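Local coordinates for protein polygalacturonase (Pectobacterium carotovorum subsp. carotovorum, PDB 1BHE) that hydrolyses the alpha-1,4 linkages between galacturonosyl units of polygalacturonic acid and takes part in the maceration and soft-rotting of plant tissue, at residues P116-G124 with N166-N174; A215-V226 with L243-S254. All coordinates share one frame; numbering follows the deposited sequence.

Contact 1 of 2, residues P116-G124 with N166-N174; sequences PGTIDGQGG and NVSLINSPN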
ATOM      1  N   PRO A 116       8.405  16.842  -5.782  1.00  8.58           N
ATOM      2  CA  PRO A 116       8.906  16.069  -4.679  1.00  8.87           C
ATOM      3  C   PRO A 116       8.695  16.561  -3.265  1.00  8.73           C
ATOM      4  O   PRO A 116       9.466  16.198  -2.367  1.00  9.52           O
ATOM      5  CB  PRO A 116      10.419  16.003  -4.975  1.00  9.18           C
ATOM      6  CG  PRO A 116      10.702  17.345  -5.557  1.00  9.21           C
ATOM      7  CD  PRO A 116       9.478  17.711  -6.352  1.00  9.80           C
ATOM      8  N   GLY A 117       7.601  17.256  -3.024  1.00  8.68           N
ATOM      9  CA  GLY A 117       7.152  17.603  -1.688  1.00  8.18           C
ATOM     10  C   GLY A 117       6.701  16.342  -0.945  1.00  8.00           C
ATOM     11  O   GLY A 117       6.846  15.212  -1.403  1.00  7.44           O
ATOM     12  N   THR A 118       6.165  16.563   0.245  1.00  7.81           N
ATOM     13  CA  THR A 118       5.718  15.530   1.156  1.00  8.06           C
ATOM     14  C   THR A 118       4.253  15.631   1.552  1.00  7.84           C
ATOM     15  O   THR A 118       3.695  16.714   1.696  1.00  7.70           O
ATOM     16  CB  THR A 118       6.556  15.689   2.462  1.00  8.08           C
ATOM     17  OG1 THR A 118       7.944  15.520   2.135  1.00  7.37           O
ATOM     18  CG2 THR A 118       6.170  14.684   3.529  1.00  8.50           C
ATOM     19  N   ILE A 119       3.641  14.470   1.763  1.00  7.16           N
ATOM     20  CA  ILE A 119       2.295  14.357   2.311  1.00  6.86           C
ATOM     21  C   ILE A 119       2.495  13.686   3.683  1.00  6.80           C
ATOM     22  O   ILE A 119       3.054  12.589   3.750  1.00  6.30           O
ATOM     23  CB  ILE A 119       1.326  13.545   1.451  1.00  7.20           C
ATOM     24  CG1 ILE A 119       1.164  14.222   0.086  1.00  6.79           C
ATOM     25  CG2 ILE A 119      -0.023  13.410   2.159  1.00  7.39           C
ATOM     26  CD1 ILE A 119       0.353  13.447  -0.932  1.00  6.58           C
ATOM     27  N   ASP A 120       2.144  14.389   4.746  1.00  6.38           N
ATOM     28  CA  ASP A 120       2.338  13.912   6.109  1.00  7.20           C
ATOM     29  C   ASP A 120       1.005  13.666   6.809  1.00  6.64           C
ATOM     30  O   ASP A 120       0.212  14.592   6.990  1.00  5.28           O
ATOM     31  CB  ASP A 120       3.146  14.960   6.881  1.00  7.80           C
ATOM     32  CG  ASP A 120       3.365  14.684   8.348  1.00  8.53           C
ATOM     33  OD1 ASP A 120       3.077  13.584   8.851  1.00  7.08           O
ATOM     34  OD2 ASP A 120       3.855  15.620   9.029  1.00  8.96           O
ATOM     35  N   GLY A 121       0.788  12.421   7.230  1.00  6.84           N
ATOM     36  CA  GLY A 121      -0.459  12.051   7.882  1.00  7.25           C
ATOM     37  C   GLY A 121      -0.528  12.352   9.367  1.00  7.07           C
ATOM     38  O   GLY A 121      -1.597  12.228   9.978  1.00  7.56           O
ATOM     39  N   GLN A 122       0.588  12.669  10.012  1.00  7.57           N
ATOM     40  CA  GLN A 122       0.614  12.915  11.452  1.00  8.43           C
ATOM     41  C   GLN A 122       0.012  11.743  12.221  1.00  9.16           C
ATOM     42  O   GLN A 122      -0.758  11.928  13.167  1.00  8.94           O
ATOM     43  CB  GLN A 122      -0.160  14.187  11.806  1.00  9.43           C
ATOM     44  CG  GLN A 122       0.340  15.474  11.184  1.00  9.91           C
ATOM     45  CD  GLN A 122       0.088  16.676  12.075  1.00 10.23           C
ATOM     46  OE1 GLN A 122       0.942  17.015  12.896  1.00 10.03           O
ATOM     47  NE2 GLN A 122      -1.078  17.301  11.954  1.00  9.79           N
ATOM     48  N   GLY A 123       0.376  10.517  11.848  1.00  9.28           N
ATOM     49  CA  GLY A 123      -0.140   9.317  12.490  1.00 10.23           C
ATOM     50  C   GLY A 123       0.177   9.281  13.981  1.00 11.37           C
ATOM     51  O   GLY A 123      -0.618   8.770  14.765  1.00 10.43           O
ATOM     52  N   GLY A 124       1.383   9.695  14.361  1.00 11.76           N
ATOM     53  CA  GLY A 124       1.833   9.646  15.731  1.00 12.31           C
ATOM     54  C   GLY A 124       1.641  10.901  16.555  1.00 13.39           C
ATOM     55  O   GLY A 124       2.168  10.956  17.668  1.00 12.70           O
ATOM     56  N   ASN A 166       7.368  10.717  -7.890  1.00  7.17           N
ATOM     57  CA  ASN A 166       8.389  11.590  -7.300  1.00  8.18           C
ATOM     58  C   ASN A 166       7.864  12.303  -6.072  1.00  7.30           C
ATOM     59  O   ASN A 166       7.902  13.526  -6.027  1.00  8.15           O
ATOM     60  CB  ASN A 166       8.776  12.573  -8.413  1.00  8.85           C
ATOM     61  CG  ASN A 166       9.965  13.465  -8.126  1.00 10.62           C
ATOM     62  OD1 ASN A 166      10.854  13.098  -7.362  1.00 11.55           O
ATOM     63  ND2 ASN A 166       9.967  14.655  -8.728  1.00 10.47           N
ATOM     64  N   VAL A 167       7.374  11.584  -5.071  1.00  7.86           N
ATOM     65  CA  VAL A 167       6.786  12.203  -3.885  1.00  7.07           C
ATOM     66  C   VAL A 167       7.019  11.395  -2.626  1.00  6.98           C
ATOM     67  O   VAL A 167       7.215  10.177  -2.688  1.00  7.10           O
ATOM     68  CB  VAL A 167       5.272  12.365  -4.193  1.00  7.46           C
ATOM     69  CG1 VAL A 167       4.616  10.998  -4.391  1.00  6.54           C
ATOM     70  CG2 VAL A 167       4.546  13.154  -3.123  1.00  6.79           C
ATOM     71  N   SER A 168       7.010  12.039  -1.458  1.00  7.14           N
ATOM     72  CA  SER A 168       7.207  11.340  -0.196  1.00  7.05           C
ATOM     73  C   SER A 168       5.894  11.309   0.598  1.00  7.03           C
ATOM     74  O   SER A 168       5.180  12.298   0.684  1.00  6.56           O
ATOM     75  CB  SER A 168       8.292  11.959   0.690  1.00  7.51           C
ATOM     76  OG  SER A 168       9.562  11.928   0.049  1.00  7.51           O
ATOM     77  N   LEU A 169       5.581  10.148   1.148  1.00  6.67           N
ATOM     78  CA  LEU A 169       4.388   9.933   1.963  1.00  6.67           C
ATOM     79  C   LEU A 169       4.847   9.436   3.328  1.00  6.35           C
ATOM     80  O   LEU A 169       5.500   8.393   3.399  1.00  6.86           O
ATOM     81  CB  LEU A 169       3.456   8.887   1.343  1.00  6.65           C
ATOM     82  CG  LEU A 169       3.148   9.018  -0.148  1.00  6.83           C
ATOM     83  CD1 LEU A 169       2.243   7.886  -0.612  1.00  7.60           C
ATOM     84  CD2 LEU A 169       2.523  10.370  -0.467  1.00  6.71           C
ATOM     85  N   ILE A 170       4.612  10.212   4.382  1.00  6.51           N
ATOM     86  CA  ILE A 170       5.073   9.877   5.707  1.00  6.22           C
ATOM     87  C   ILE A 170       3.983   9.859   6.774  1.00  6.70           C
ATOM     88  O   ILE A 170       2.969  10.544   6.719  1.00  6.42           O
ATOM     89  CB  ILE A 170       6.185  10.828   6.217  1.00  6.89           C
ATOM     90  CG1 ILE A 170       5.643  12.239   6.457  1.00  6.95           C
ATOM     91  CG2 ILE A 170       7.376  10.863   5.265  1.00  7.40           C
ATOM     92  CD1 ILE A 170       6.680  13.189   7.038  1.00  7.88           C
ATOM     93  N   ASN A 171       4.253   9.062   7.803  1.00  7.00           N
ATOM     94  CA  ASN A 171       3.421   8.955   8.990  1.00  8.40           C
ATOM     95  C   ASN A 171       1.933   8.805   8.708  1.00  7.63           C
ATOM     96  O   ASN A 171       1.100   9.524   9.266  1.00  7.04           O
ATOM     97  CB  ASN A 171       3.679  10.191   9.875  1.00  9.36           C
ATOM     98  CG  ASN A 171       5.159  10.382  10.174  1.00 11.18           C
ATOM     99  OD1 ASN A 171       5.864   9.403  10.415  1.00 11.26           O
ATOM    100  ND2 ASN A 171       5.617  11.629  10.147  1.00 11.47           N
ATOM    101  N   SER A 172       1.566   7.819   7.891  1.00  7.22           N
ATOM    102  CA  SER A 172       0.154   7.604   7.572  1.00  6.62           C
ATOM    103  C   SER A 172      -0.584   6.988   8.746  1.00  6.44           C
ATOM    104  O   SER A 172      -0.140   6.014   9.357  1.00  7.55           O
ATOM    105  CB  SER A 172       0.045   6.701   6.333  1.00  5.62           C
ATOM    106  OG  SER A 172      -1.309   6.518   5.987  1.00  5.20           O
ATOM    107  N   PRO A 173      -1.752   7.530   9.078  1.00  6.41           N
ATOM    108  CA  PRO A 173      -2.585   7.014  10.152  1.00  7.51           C
ATOM    109  C   PRO A 173      -3.060   5.595   9.861  1.00  8.39           C
ATOM    110  O   PRO A 173      -3.157   4.770  10.765  1.00  9.87           O
ATOM    111  CB  PRO A 173      -3.750   7.988  10.252  1.00  6.96           C
ATOM    112  CG  PRO A 173      -3.283   9.219   9.540  1.00  5.90           C
ATOM    113  CD  PRO A 173      -2.395   8.695   8.431  1.00  6.38           C
ATOM    114  N   ASN A 174      -3.351   5.299   8.603  1.00  7.85           N
ATOM    115  CA  ASN A 174      -3.811   3.981   8.162  1.00  7.19           C
ATOM    116  C   ASN A 174      -3.009   3.602   6.916  1.00  6.83           C
ATOM    117  O   ASN A 174      -1.833   3.989   6.850  1.00  6.50           O
ATOM    118  CB  ASN A 174      -5.305   4.047   7.921  1.00  8.35           C
ATOM    119  CG  ASN A 174      -6.095   2.773   7.806  1.00  9.39           C
ATOM    120  OD1 ASN A 174      -5.873   1.951   6.919  1.00  9.17           O
ATOM    121  ND2 ASN A 174      -7.080   2.597   8.692  1.00  9.54           N
TER
HETATM  122  O   HOH W   1      10.086  13.527  -2.102  1.00 17.34           O
HETATM  123  O   HOH W   2       3.778  13.432  11.511  1.00 29.34           O

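Contact 2 of 2, residues A215-V226 with L243-S254; sequences AYSNIATGDDNV and LHNDFGTGHGMS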
ATOM      1  N   ALA A 215       7.482   1.120  -9.358  1.00  7.42           N
ATOM      2  CA  ALA A 215       8.885   1.087  -9.764  1.00  7.76           C
ATOM      3  C   ALA A 215       9.732   2.218  -9.214  1.00  7.79           C
ATOM      4  O   ALA A 215       9.265   3.312  -8.898  1.00  7.34           O
ATOM      5  CB  ALA A 215       8.964   1.124 -11.295  1.00  7.69           C
ATOM      6  N   TYR A 216      11.024   1.933  -9.020  1.00  8.37           N
ATOM      7  CA  TYR A 216      11.989   2.908  -8.523  1.00  9.40           C
ATOM      8  C   TYR A 216      11.522   3.613  -7.261  1.00  8.61           C
ATOM      9  O   TYR A 216      11.729   4.817  -7.088  1.00  9.19           O
ATOM     10  CB  TYR A 216      12.298   3.918  -9.640  1.00 11.23           C
ATOM     11  CG  TYR A 216      12.970   3.250 -10.825  1.00 13.11           C
ATOM     12  CD1 TYR A 216      14.300   2.865 -10.762  1.00 14.24           C
ATOM     13  CD2 TYR A 216      12.258   2.988 -11.990  1.00 13.84           C
ATOM     14  CE1 TYR A 216      14.911   2.238 -11.842  1.00 15.30           C
ATOM     15  CE2 TYR A 216      12.855   2.357 -13.066  1.00 14.93           C
ATOM     16  CZ  TYR A 216      14.185   1.997 -12.988  1.00 15.52           C
ATOM     17  OH  TYR A 216      14.780   1.371 -14.060  1.00 16.96           O
ATOM     18  N   SER A 217      10.896   2.869  -6.362  1.00  8.13           N
ATOM     19  CA  SER A 217      10.342   3.412  -5.135  1.00  8.33           C
ATOM     20  C   SER A 217      11.030   2.837  -3.906  1.00  8.79           C
ATOM     21  O   SER A 217      11.775   1.861  -3.974  1.00  8.51           O
ATOM     22  CB  SER A 217       8.826   3.168  -5.120  1.00  8.54           C
ATOM     23  OG  SER A 217       8.205   3.888  -6.177  1.00  8.37           O
ATOM     24  N   ASN A 218      10.801   3.489  -2.779  1.00  8.88           N
ATOM     25  CA  ASN A 218      11.435   3.129  -1.509  1.00  8.86           C
ATOM     26  C   ASN A 218      10.367   3.063  -0.429  1.00  8.43           C
ATOM     27  O   ASN A 218       9.766   4.092  -0.108  1.00  7.71           O
ATOM     28  CB  ASN A 218      12.479   4.208  -1.194  1.00 10.45           C
ATOM     29  CG  ASN A 218      13.416   3.733  -0.097  1.00 12.39           C
ATOM     30  OD1 ASN A 218      12.925   3.351   0.962  1.00 12.98           O
ATOM     31  ND2 ASN A 218      14.713   3.737  -0.380  1.00 12.63           N
ATOM     32  N   ILE A 219      10.070   1.863   0.062  1.00  7.40           N
ATOM     33  CA  ILE A 219       8.986   1.709   1.033  1.00  7.44           C
ATOM     34  C   ILE A 219       9.437   1.126   2.361  1.00  7.26           C
ATOM     35  O   ILE A 219       9.902  -0.008   2.439  1.00  8.03           O
ATOM     36  CB  ILE A 219       7.851   0.842   0.447  1.00  7.70           C
ATOM     37  CG1 ILE A 219       7.290   1.457  -0.843  1.00  8.06           C
ATOM     38  CG2 ILE A 219       6.720   0.664   1.453  1.00  7.67           C
ATOM     39  CD1 ILE A 219       6.321   0.563  -1.591  1.00  7.37           C
ATOM     40  N   ALA A 220       9.275   1.907   3.424  1.00  6.91           N
ATOM     41  CA  ALA A 220       9.614   1.471   4.782  1.00  6.93           C
ATOM     42  C   ALA A 220       8.441   1.872   5.676  1.00  7.29           C
ATOM     43  O   ALA A 220       8.112   3.057   5.764  1.00  7.26           O
ATOM     44  CB  ALA A 220      10.907   2.087   5.267  1.00  6.68           C
ATOM     45  N   THR A 221       7.808   0.887   6.302  1.00  7.13           N
ATOM     46  CA  THR A 221       6.626   1.190   7.118  1.00  7.96           C
ATOM     47  C   THR A 221       6.444   0.137   8.195  1.00  8.57           C
ATOM     48  O   THR A 221       7.401  -0.577   8.512  1.00  9.67           O
ATOM     49  CB  THR A 221       5.391   1.280   6.199  1.00  7.38           C
ATOM     50  OG1 THR A 221       4.239   1.700   6.935  1.00  6.82           O
ATOM     51  CG2 THR A 221       5.104  -0.063   5.530  1.00  6.80           C
ATOM     52  N   GLY A 222       5.262   0.065   8.784  1.00  8.49           N
ATOM     53  CA  GLY A 222       4.992  -0.879   9.852  1.00  9.78           C
ATOM     54  C   GLY A 222       4.455  -2.198   9.315  1.00  9.93           C
ATOM     55  O   GLY A 222       5.016  -3.250   9.627  1.00 10.84           O
ATOM     56  N   ASP A 223       3.374  -2.148   8.544  1.00  9.86           N
ATOM     57  CA  ASP A 223       2.773  -3.388   8.036  1.00  9.21           C
ATOM     58  C   ASP A 223       3.202  -3.649   6.602  1.00  8.64           C
ATOM     59  O   ASP A 223       4.357  -3.361   6.277  1.00  8.05           O
ATOM     60  CB  ASP A 223       1.260  -3.369   8.241  1.00  9.87           C
ATOM     61  CG  ASP A 223       0.860  -3.596   9.690  1.00 10.66           C
ATOM     62  OD1 ASP A 223       1.739  -3.700  10.579  1.00 11.25           O
ATOM     63  OD2 ASP A 223      -0.353  -3.671   9.977  1.00 10.68           O
ATOM     64  N   ASP A 224       2.389  -4.316   5.788  1.00  8.03           N
ATOM     65  CA  ASP A 224       2.836  -4.721   4.457  1.00  8.66           C
ATOM     66  C   ASP A 224       3.388  -3.577   3.625  1.00  8.02           C
ATOM     67  O   ASP A 224       2.747  -2.542   3.497  1.00  8.04           O
ATOM     68  CB  ASP A 224       1.692  -5.392   3.688  1.00  8.44           C
ATOM     69  CG  ASP A 224       1.497  -6.830   4.136  1.00  9.67           C
ATOM     70  OD1 ASP A 224       2.513  -7.538   4.320  1.00 10.61           O
ATOM     71  OD2 ASP A 224       0.331  -7.240   4.295  1.00 10.44           O
ATOM     72  N   ASN A 225       4.554  -3.793   3.018  1.00  8.23           N
ATOM     73  CA  ASN A 225       5.147  -2.769   2.154  1.00  7.80           C
ATOM     74  C   ASN A 225       4.231  -2.601   0.944  1.00  7.90           C
ATOM     75  O   ASN A 225       3.886  -1.494   0.527  1.00  7.33           O
ATOM     76  CB  ASN A 225       6.578  -3.143   1.782  1.00  8.47           C
ATOM     77  CG  ASN A 225       7.464  -3.348   2.997  1.00  8.73           C
ATOM     78  OD1 ASN A 225       7.300  -4.322   3.739  1.00  9.28           O
ATOM     79  ND2 ASN A 225       8.405  -2.439   3.218  1.00  8.85           N
ATOM     80  N   VAL A 226       3.815  -3.724   0.379  1.00  7.22           N
ATOM     81  CA  VAL A 226       2.860  -3.828  -0.708  1.00  6.85           C
ATOM     82  C   VAL A 226       1.972  -5.037  -0.380  1.00  7.00           C
ATOM     83  O   VAL A 226       2.485  -6.092   0.010  1.00  7.51           O
ATOM     84  CB  VAL A 226       3.474  -4.035  -2.101  1.00  6.66           C
ATOM     85  CG1 VAL A 226       2.425  -4.458  -3.138  1.00  6.19           C
ATOM     86  CG2 VAL A 226       4.171  -2.792  -2.635  1.00  6.33           C
ATOM     87  N   LEU A 243       8.956  -3.434  -9.989  1.00  9.91           N
ATOM     88  CA  LEU A 243      10.312  -3.376 -10.496  1.00 10.13           C
ATOM     89  C   LEU A 243      11.235  -2.316  -9.923  1.00 10.23           C
ATOM     90  O   LEU A 243      10.935  -1.123  -9.908  1.00  8.17           O
ATOM     91  CB  LEU A 243      10.223  -3.108 -12.020  1.00 10.70           C
ATOM     92  CG  LEU A 243       9.250  -3.956 -12.841  1.00 11.11           C
ATOM     93  CD1 LEU A 243       8.978  -3.338 -14.206  1.00 11.42           C
ATOM     94  CD2 LEU A 243       9.769  -5.381 -12.998  1.00 11.27           C
ATOM     95  N   HIS A 244      12.493  -2.709  -9.675  1.00  9.97           N
ATOM     96  CA  HIS A 244      13.557  -1.804  -9.263  1.00 10.47           C
ATOM     97  C   HIS A 244      13.202  -1.027  -7.999  1.00 10.35           C
ATOM     98  O   HIS A 244      13.164   0.205  -7.984  1.00 10.33           O
ATOM     99  CB  HIS A 244      13.920  -0.831 -10.396  1.00 11.30           C
ATOM    100  CG  HIS A 244      14.061  -1.495 -11.737  1.00 12.69           C
ATOM    101  ND1 HIS A 244      14.986  -2.491 -11.973  1.00 12.68           N
ATOM    102  CD2 HIS A 244      13.345  -1.347 -12.877  1.00 12.71           C
ATOM    103  CE1 HIS A 244      14.855  -2.901 -13.227  1.00 13.23           C
ATOM    104  NE2 HIS A 244      13.867  -2.230 -13.796  1.00 13.02           N
ATOM    105  N   ASN A 245      12.916  -1.754  -6.923  1.00 10.22           N
ATOM    106  CA  ASN A 245      12.524  -1.134  -5.665  1.00 10.40           C
ATOM    107  C   ASN A 245      13.416  -1.508  -4.487  1.00 10.89           C
ATOM    108  O   ASN A 245      14.152  -2.493  -4.506  1.00  9.93           O
ATOM    109  CB  ASN A 245      11.081  -1.543  -5.322  1.00  9.91           C
ATOM    110  CG  ASN A 245      10.071  -1.028  -6.333  1.00  9.85           C
ATOM    111  OD1 ASN A 245       9.857   0.177  -6.455  1.00  8.97           O
ATOM    112  ND2 ASN A 245       9.464  -1.968  -7.052  1.00  9.80           N
ATOM    113  N   ASP A 246      13.288  -0.718  -3.428  1.00 11.04           N
ATOM    114  CA  ASP A 246      13.998  -0.923  -2.176  1.00 12.65           C
ATOM    115  C   ASP A 246      12.990  -0.935  -1.025  1.00 11.91           C
ATOM    116  O   ASP A 246      12.257   0.050  -0.869  1.00 11.67           O
ATOM    117  CB  ASP A 246      15.004   0.193  -1.894  1.00 14.42           C
ATOM    118  CG  ASP A 246      16.235   0.134  -2.775  1.00 16.74           C
ATOM    119  OD1 ASP A 246      17.151  -0.657  -2.465  1.00 18.35           O
ATOM    120  OD2 ASP A 246      16.289   0.871  -3.781  1.00 17.88           O
ATOM    121  N   PHE A 247      12.901  -2.024  -0.281  1.00 11.18           N
ATOM    122  CA  PHE A 247      11.963  -2.088   0.840  1.00 11.07           C
ATOM    123  C   PHE A 247      12.744  -2.168   2.159  1.00 11.43           C
ATOM    124  O   PHE A 247      13.747  -2.879   2.279  1.00 10.84           O
ATOM    125  CB  PHE A 247      10.991  -3.244   0.731  1.00 11.12           C
ATOM    126  CG  PHE A 247       9.918  -3.236  -0.312  1.00 11.36           C
ATOM    127  CD1 PHE A 247       9.750  -2.211  -1.223  1.00 11.87           C
ATOM    128  CD2 PHE A 247       9.032  -4.305  -0.377  1.00 11.82           C
ATOM    129  CE1 PHE A 247       8.760  -2.230  -2.180  1.00 11.99           C
ATOM    130  CE2 PHE A 247       8.024  -4.342  -1.324  1.00 12.22           C
ATOM    131  CZ  PHE A 247       7.891  -3.306  -2.226  1.00 12.00           C
ATOM    132  N   GLY A 248      12.304  -1.370   3.124  1.00 11.05           N
ATOM    133  CA  GLY A 248      12.906  -1.340   4.451  1.00 10.80           C
ATOM    134  C   GLY A 248      12.044  -2.121   5.436  1.00 10.69           C
ATOM    135  O   GLY A 248      11.547  -3.207   5.128  1.00 10.92           O
ATOM    136  N   THR A 249      11.842  -1.571   6.634  1.00 10.71           N
ATOM    137  CA  THR A 249      11.006  -2.248   7.617  1.00 10.00           C
ATOM    138  C   THR A 249       9.614  -2.483   7.030  1.00 10.26           C
ATOM    139  O   THR A 249       9.190  -1.799   6.093  1.00 10.08           O
ATOM    140  CB  THR A 249      10.855  -1.482   8.939  1.00 10.89           C
ATOM    141  OG1 THR A 249      10.221  -0.225   8.673  1.00  9.90           O
ATOM    142  CG2 THR A 249      12.203  -1.255   9.599  1.00 10.63           C
ATOM    143  N   GLY A 250       8.887  -3.412   7.636  1.00  9.54           N
ATOM    144  CA  GLY A 250       7.530  -3.702   7.187  1.00 10.45           C
ATOM    145  C   GLY A 250       7.238  -5.193   7.226  1.00 10.87           C
ATOM    146  O   GLY A 250       8.049  -5.975   7.729  1.00 10.86           O
ATOM    147  N   HIS A 251       6.074  -5.576   6.700  1.00 10.39           N
ATOM    148  CA  HIS A 251       5.681  -6.980   6.739  1.00 10.57           C
ATOM    149  C   HIS A 251       5.869  -7.687   5.405  1.00 10.31           C
ATOM    150  O   HIS A 251       5.510  -8.862   5.312  1.00 10.36           O
ATOM    151  CB  HIS A 251       4.266  -7.135   7.295  1.00 10.90           C
ATOM    152  CG  HIS A 251       4.152  -6.865   8.770  1.00 11.50           C
ATOM    153  ND1 HIS A 251       2.939  -6.903   9.424  1.00 12.38           N
ATOM    154  CD2 HIS A 251       5.061  -6.568   9.717  1.00 11.36           C
ATOM    155  CE1 HIS A 251       3.108  -6.624  10.706  1.00 12.51           C
ATOM    156  NE2 HIS A 251       4.396  -6.419  10.909  1.00 12.49           N
ATOM    157  N   GLY A 252       6.456  -7.030   4.402  1.00  9.72           N
ATOM    158  CA  GLY A 252       6.748  -7.697   3.160  1.00  9.75           C
ATOM    159  C   GLY A 252       6.133  -7.265   1.854  1.00 10.12           C
ATOM    160  O   GLY A 252       5.293  -6.377   1.738  1.00  9.01           O
ATOM    161  N   MET A 253       6.629  -7.916   0.804  1.00  9.67           N
ATOM    162  CA  MET A 253       6.114  -7.834  -0.559  1.00  9.98           C
ATOM    163  C   MET A 253       5.065  -8.944  -0.615  1.00  9.80           C
ATOM    164  O   MET A 253       5.378 -10.105  -0.898  1.00 10.59           O
ATOM    165  CB  MET A 253       7.230  -8.032  -1.575  1.00 10.03           C
ATOM    166  CG  MET A 253       6.794  -8.247  -3.017  1.00 10.49           C
ATOM    167  SD  MET A 253       5.803  -6.873  -3.655  1.00 10.16           S
ATOM    168  CE  MET A 253       4.209  -7.663  -3.841  1.00  9.93           C
ATOM    169  N   SER A 254       3.848  -8.623  -0.172  1.00  9.54           N
ATOM    170  CA  SER A 254       2.808  -9.605   0.012  1.00  9.19           C
ATOM    171  C   SER A 254       1.632  -9.632  -0.951  1.00  9.25           C
ATOM    172  O   SER A 254       1.257  -8.677  -1.617  1.00  9.58           O
ATOM    173  CB  SER A 254       2.215  -9.428   1.435  1.00  9.36           C
ATOM    174  OG  SER A 254       3.236  -9.459   2.419  1.00 10.25           O
TER
HETATM  175  O   HOH W   3      14.322   2.379  -5.158  1.00 23.08           O

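Contact 1 of 2, residues P116-G124 with N166-N174
Ile170 CG1 sits between its own backbone N and carbonyl carbon (chi1 68°), which lays the side chain across Asp120; Asp120 CG is trans to its backbone N (chi1 176°), and Ile170 CG1 touches both it and CB. The two belong to neighbouring turns of the right-handed parallel beta-helix of family 28 glycosyl hydrolases, where strand 118-120 runs beside strand 167-170 in the same direction. Ile170 CG1 lies 3.7 Å from Asp120 CB, and Ile170 CD1 reaches back to Thr118 CG2 at 3.8 Å, those two side chains meeting almost at right angles. On the other face of the sheet Ile119 and Leu169 run alongside one another, with CD1 of Ile119 3.8 Å from CD2 of Leu169; they form a step in an aliphatic stack that Ile192 of strand 183-193 continues. Straight parallel-sheet bonds join the backbones: Ile119 N to Ser168 O, Ile170 N to Ile119 O and Gly121 N to Ile170 O. Gly123 N donates to Asn171 O (2.9 Å), a bent bond beyond the last strand pair. Asp120 OD1 accepts from Gln122 N in an Asx turn, the donor lying above the carboxylate plane, while OD2 makes a salt bridge with Arg74 of the preceding turn. At the first end of the pair a water links Pro116 O to Ser168 OG. A second water donates to Asp120 OD1 and accepts weakly from Asn171 ND2, joining the two side chains; OD1 also receives a long, weak bond from Asn171 ND2 itself (3.5 Å), the amide and carboxylate planes 65° apart.

Contact 2 of 2, residues A215-V226 with L243-S254
Strands 218-220 and 245-247 run parallel at 12° on successive turns of the right-handed beta-helix, and after the following loops Val226 pairs with Met253, the register shifted by one residue. Asn225 ties the turn together through its amide. Its CB lies over one face of the Phe247 ring, 3.8 Å from the centroid, with the amide nearly parallel to the ring. Asn225 ND2 donates to Ile219 O and to Thr249 O; each carbonyl also takes a backbone N-H, from Gly248 and Thr221 respectively, arriving from the opposite face of its plane. Asn225 OD1 accepts from Gly252 N in the carbonyl plane. Ile219 CD1 and Val226 CG2 approach the Phe247 ring obliquely at CE1 and CZ, both 3.8 Å away, on the same side as Asn225 CB. At the corner before the strands, His244 CB sits over the Tyr216 ring, the imidazole displaced along it with planes 25° apart and little overlap; Asn245 OD1 accepts the N-H of Ser217. The loops carry Asp223, the predicted proton donor, and His251, an inferred active-site residue. Their side chains run alongside each other, carboxylate and imidazole planes 20° apart, and Asp223 OD1 forms a salt bridge with Arg199. Ser254 OG donates to OD1 of Asp224, itself bridged to Arg280 and Lys282, from above the carboxylate plane (2.8 Å), while Gly222 O stands over the His251 ring, 3.3 Å from CD2.

In the fold
Contact 1 comes wholly before contact 2 in the sequence; their centres lie 15 Å apart, with nearest atoms about 6 Å from each other. Strand 183-193 bridges them: it pairs in parallel with 167-170 of contact 1 and with 218-220 of contact 2, so 118-120, 167-170, 183-193, 218-220 and 245-247 follow one another along the beta-helix. These strands are rungs along one side of the solenoid, whereas the 226/253 pairing of contact 2 belongs to a different side. The loops leaving the contacts come close as well: the Ser172 side chain is about 10 Å from that of Asp223, which places the turn of contact 1 near the probable catalytic site held by contact 2.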